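Halogenase PltM (Pseudomonas fluorescens, PDB 6BZN) is a flavin-dependent halogenase that chlorinates, brominates or iodinates phenolic substrates. Local coordinates at residues A[192-197]-A[339-344]; A[204-209]-A[324-329]. One frame throughout, in Å; residues are numbered along the deposited sequence.

Interaction 1: A[192-197]-A[339-344]; sequences AAAQGS and LPQATG
Ala342 and Ser197 meet where two neighbouring parallel strands of a Rossmann-type, FAD-binding sheet run out. Residues 192-197 follow strand 188-191. On the other side, after strand 336-338, residues 340-343 form one helical turn with Leu339 at its N-cap position. No direct hydrogen bond joins the two segments. Ala342 N and Ala193 O lie 3.4 Å apart at a poor angle. A water joins them instead: it accepts from Ala342 N at 2.9 Å and donates to Ala193 O. The hydroxyl of Ser197 bonds to Asp191 and caps the next helix at the backbone N of Ser200.

Gln341 faces the loop. Its CB sits 3.5 Å from Ala193 O, a plain packing contact. The side chain then bends at chi2 (-74°). The bend turns the amide so that Gln341 NE2 points back toward Ala194, 3.9 Å from Ala194 CB. No bond across the contact fixes the turn of this amide. In other crystal structures of this protein, Gly196 and Gln341 contact different FAD molecules. Ala194 also opens a type I turn, with its carbonyl O accepting from Ser197 N at 3.2 Å. At the other end the contact is apolar: Ala192 CB touches Leu339 CD1 at 3.7 Å. The tightest carbon pair is Ser197 CB to Ala342 CB, at 3.5 Å, closer than usual van der Waals contact.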
# COMPACT_ATOMS: atom_id res chain seq x y z
N ALA A 192 -3.97 15.11 2.18
CA ALA A 192 -3.26 13.91 2.61
C ALA A 192 -4.13 13.06 3.52
O ALA A 192 -3.63 12.21 4.26
CB ALA A 192 -1.97 14.31 3.32
N ALA A 193 -5.44 13.27 3.48
CA ALA A 193 -6.38 12.47 4.26
C ALA A 193 -6.73 11.18 3.49
O ALA A 193 -6.18 10.90 2.45
CB ALA A 193 -7.62 13.29 4.56
N ALA A 194 -7.65 10.37 3.99
CA ALA A 194 -7.92 9.08 3.35
C ALA A 194 -9.32 9.09 2.74
O ALA A 194 -9.59 9.96 1.88
CB ALA A 194 -7.69 7.93 4.32
N GLN A 195 -10.22 8.19 3.18
CA GLN A 195 -11.58 8.18 2.65
C GLN A 195 -12.35 9.45 3.05
O GLN A 195 -13.30 9.81 2.36
CB GLN A 195 -12.36 6.90 3.04
CG GLN A 195 -13.43 6.55 2.00
CD GLN A 195 -14.22 5.28 2.29
OE1 GLN A 195 -13.68 4.17 2.29
NE2 GLN A 195 -15.53 5.43 2.49
N GLY A 196 -11.91 10.12 4.13
CA GLY A 196 -12.50 11.40 4.56
C GLY A 196 -11.95 12.67 3.91
O GLY A 196 -12.14 13.76 4.44
N SER A 197 -11.28 12.55 2.77
CA SER A 197 -10.80 13.70 1.99
C SER A 197 -11.90 14.79 1.81
O SER A 197 -12.84 14.59 1.05
CB SER A 197 -10.32 13.21 0.62
OG SER A 197 -10.17 14.27 -0.31
N LEU A 339 -3.48 13.67 -2.60
CA LEU A 339 -2.57 12.54 -2.54
C LEU A 339 -3.34 11.23 -2.79
O LEU A 339 -4.58 11.23 -2.84
CB LEU A 339 -1.81 12.54 -1.22
CG LEU A 339 -0.71 13.59 -1.06
CD1 LEU A 339 -0.03 13.36 0.29
CD2 LEU A 339 0.32 13.58 -2.17
N PRO A 340 -2.61 10.11 -3.00
CA PRO A 340 -3.31 8.90 -3.45
C PRO A 340 -4.46 8.40 -2.59
O PRO A 340 -5.50 8.09 -3.16
CB PRO A 340 -2.19 7.87 -3.53
CG PRO A 340 -1.05 8.70 -3.99
CD PRO A 340 -1.16 9.97 -3.18
N GLN A 341 -4.33 8.34 -1.27
CA GLN A 341 -5.47 7.89 -0.44
C GLN A 341 -6.74 8.73 -0.62
O GLN A 341 -7.85 8.19 -0.58
CB GLN A 341 -5.11 7.87 1.05
CG GLN A 341 -4.15 6.78 1.46
CD GLN A 341 -4.78 5.39 1.49
OE1 GLN A 341 -4.31 4.48 0.81
NE2 GLN A 341 -5.81 5.21 2.32
N ALA A 342 -6.56 10.03 -0.80
CA ALA A 342 -7.68 10.93 -1.07
C ALA A 342 -8.25 10.75 -2.49
O ALA A 342 -9.38 11.16 -2.74
CB ALA A 342 -7.26 12.37 -0.84
N THR A 343 -7.47 10.16 -3.40
CA THR A 343 -7.82 10.00 -4.81
C THR A 343 -8.46 8.66 -5.12
O THR A 343 -9.50 8.60 -5.79
CB THR A 343 -6.55 10.11 -5.68
OG1 THR A 343 -5.91 11.36 -5.41
CG2 THR A 343 -6.87 10.05 -7.15
N GLY A 344 -7.81 7.59 -4.67
CA GLY A 344 -8.29 6.26 -4.97
C GLY A 344 -7.71 5.21 -4.06
O GLY A 344 -6.59 5.36 -3.57
O HOH W 1 -4.48 11.38 0.64

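Interaction 2: A[204-209]-A[324-329]; sequences GLRTTE and INYRSV
Arg206 lays its guanidinium flat over one face of the Tyr326 ring, a stacked cation-pi pair. The two group centres are 3.9 Å apart and the planes differ by 18°. The cation sits toward the rim, with CZ nearest Tyr326 CE1. A bend at chi3 (-69°) turns the otherwise extended arginine chain over the ring. NH1 and NH2 bond to Gln195 O and Ala342 O, which fixes the rotation of the group. A water accepts from Arg206 NE and donates to Ser328 OG, tying the edge of the guanidinium to the opposite strand. Ser328 OG also bonds to Thr343 O, outside this contact.

Arg206 and Ser328 form a non-hydrogen-bonded antiparallel pair, their side chains on one face of the sheet. Thr207 and Arg327 make the hydrogen-bonded pair beside it, with Thr207 N to Arg327 O at 2.9 Å and Arg327 N to Thr207 O at 3.0 Å. Their side chains lie on the opposite face of the sheet. There Arg327 grips one oxygen side-on: NE reaches Glu209 O at 2.8 Å and NH2 reaches it at 3.1 Å. Glu209 OE2 adds a salt bridge to NH2, weak as a hydrogen bond, with carboxylate and guanidinium planes 82° apart. Thr207 CG2 rests over one guanidinium face. A leucine in place of Arg327 would probably leave Glu209 O without these two donors and the Glu209 carboxylate without its charged mate. Thr207 OG1 accepts from Glu209 N at 2.9 Å, an ST turn that follows strand 206-207 of this two-stranded antiparallel sheet.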
# COMPACT_ATOMS: atom_id res chain seq x y z
N GLY A 204 -16.13 16.96 -5.99
CA GLY A 204 -16.93 16.07 -6.80
C GLY A 204 -16.13 15.19 -7.73
O GLY A 204 -16.58 14.91 -8.85
N LEU A 205 -14.94 14.76 -7.31
CA LEU A 205 -14.07 13.97 -8.19
C LEU A 205 -14.15 12.45 -7.96
O LEU A 205 -13.72 11.70 -8.83
CB LEU A 205 -12.62 14.44 -8.10
CG LEU A 205 -12.41 15.95 -8.28
CD1 LEU A 205 -11.04 16.39 -7.81
CD2 LEU A 205 -12.65 16.33 -9.72
N ARG A 206 -14.69 12.01 -6.83
CA ARG A 206 -14.70 10.58 -6.50
C ARG A 206 -15.86 9.82 -7.11
O ARG A 206 -16.99 10.32 -7.19
CB ARG A 206 -14.70 10.40 -4.99
CG ARG A 206 -14.45 8.97 -4.58
CD ARG A 206 -14.30 8.84 -3.09
NE ARG A 206 -13.06 9.46 -2.63
CZ ARG A 206 -12.66 9.44 -1.37
NH1 ARG A 206 -13.39 8.82 -0.46
NH2 ARG A 206 -11.51 10.04 -1.03
N THR A 207 -15.58 8.58 -7.53
CA THR A 207 -16.59 7.69 -8.08
C THR A 207 -16.17 6.23 -7.86
O THR A 207 -15.00 5.96 -7.64
CB THR A 207 -16.80 7.95 -9.59
OG1 THR A 207 -17.86 7.12 -10.09
CG2 THR A 207 -15.56 7.65 -10.39
N THR A 208 -17.15 5.33 -7.92
CA THR A 208 -16.91 3.90 -8.00
C THR A 208 -17.19 3.36 -9.41
O THR A 208 -16.99 2.17 -9.64
CB THR A 208 -17.76 3.13 -6.97
OG1 THR A 208 -19.15 3.37 -7.22
CG2 THR A 208 -17.42 3.58 -5.55
N GLU A 209 -17.60 4.23 -10.34
CA GLU A 209 -17.91 3.80 -11.70
C GLU A 209 -16.65 3.23 -12.32
O GLU A 209 -15.57 3.79 -12.16
CB GLU A 209 -18.39 4.99 -12.56
CG GLU A 209 -18.96 4.62 -13.93
CD GLU A 209 -17.93 4.30 -15.02
OE1 GLU A 209 -18.27 3.51 -15.94
OE2 GLU A 209 -16.78 4.82 -15.00
N ILE A 324 -14.58 -0.59 0.17
CA ILE A 324 -13.30 0.09 0.33
C ILE A 324 -12.72 0.70 -0.94
O ILE A 324 -11.72 1.42 -0.87
CB ILE A 324 -12.29 -0.84 1.03
CG1 ILE A 324 -11.86 -1.99 0.14
CG2 ILE A 324 -12.86 -1.35 2.34
CD1 ILE A 324 -10.93 -2.97 0.81
N ASN A 325 -13.36 0.47 -2.08
CA ASN A 325 -12.79 0.81 -3.38
C ASN A 325 -13.36 2.11 -3.92
O ASN A 325 -14.57 2.29 -3.91
CB ASN A 325 -13.08 -0.29 -4.42
CG ASN A 325 -13.38 -1.63 -3.78
OD1 ASN A 325 -14.55 -1.93 -3.49
ND2 ASN A 325 -12.35 -2.42 -3.52
N TYR A 326 -12.50 2.96 -4.45
CA TYR A 326 -12.92 4.20 -5.12
C TYR A 326 -11.79 4.70 -5.97
O TYR A 326 -10.64 4.31 -5.77
CB TYR A 326 -13.37 5.24 -4.10
CG TYR A 326 -12.36 5.56 -3.02
CD1 TYR A 326 -11.40 6.55 -3.22
CD2 TYR A 326 -12.35 4.88 -1.83
CE1 TYR A 326 -10.45 6.85 -2.23
CE2 TYR A 326 -11.41 5.15 -0.84
CZ TYR A 326 -10.47 6.14 -1.05
OH TYR A 326 -9.54 6.40 -0.07
N ARG A 327 -12.14 5.54 -6.94
CA ARG A 327 -11.17 6.22 -7.78
C ARG A 327 -11.64 7.65 -7.97
O ARG A 327 -12.72 8.02 -7.49
CB ARG A 327 -11.00 5.50 -9.12
CG ARG A 327 -12.22 5.49 -10.00
CD ARG A 327 -11.95 4.88 -11.37
NE ARG A 327 -13.13 5.11 -12.20
CZ ARG A 327 -13.31 6.14 -13.04
NH1 ARG A 327 -12.38 7.07 -13.25
NH2 ARG A 327 -14.46 6.22 -13.69
N SER A 328 -10.82 8.45 -8.65
CA SER A 328 -11.18 9.84 -8.97
C SER A 328 -10.92 10.15 -10.42
O SER A 328 -10.01 9.60 -11.04
CB SER A 328 -10.39 10.81 -8.10
OG SER A 328 -10.68 10.64 -6.72
N VAL A 329 -11.73 11.05 -10.96
CA VAL A 329 -11.61 11.43 -12.37
C VAL A 329 -10.46 12.42 -12.62
O VAL A 329 -9.92 12.49 -13.73
CB VAL A 329 -12.96 11.97 -12.93
CG1 VAL A 329 -14.06 10.93 -12.77
CG2 VAL A 329 -13.39 13.27 -12.26
O HOH W 2 -11.38 11.47 -4.50

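How the interactions relate
Interaction 2 is nested within the chain loop closed by interaction 1, and their centres lie 11 Å apart. The short helix 340-343 joins them. Gln341 O and Tyr326 OH are 2.5 Å apart, a probable hydrogen bond. Thr343 O and Ser328 OG form another probable one, also at 2.5 Å. Ala194 O lies 3.5 Å from Arg206 NH2, at best a weak bond. Gly344 CA packs on Tyr326 CE1 at 3.5 Å. Tyr326 and Gln341 both bind FAD in other structures of this protein, though none is bound here. The side chain of Gln341 lies about 6 Å from a bound calcium ion. The side chain of Tyr326 is about 10 Å from a bound calcium ion.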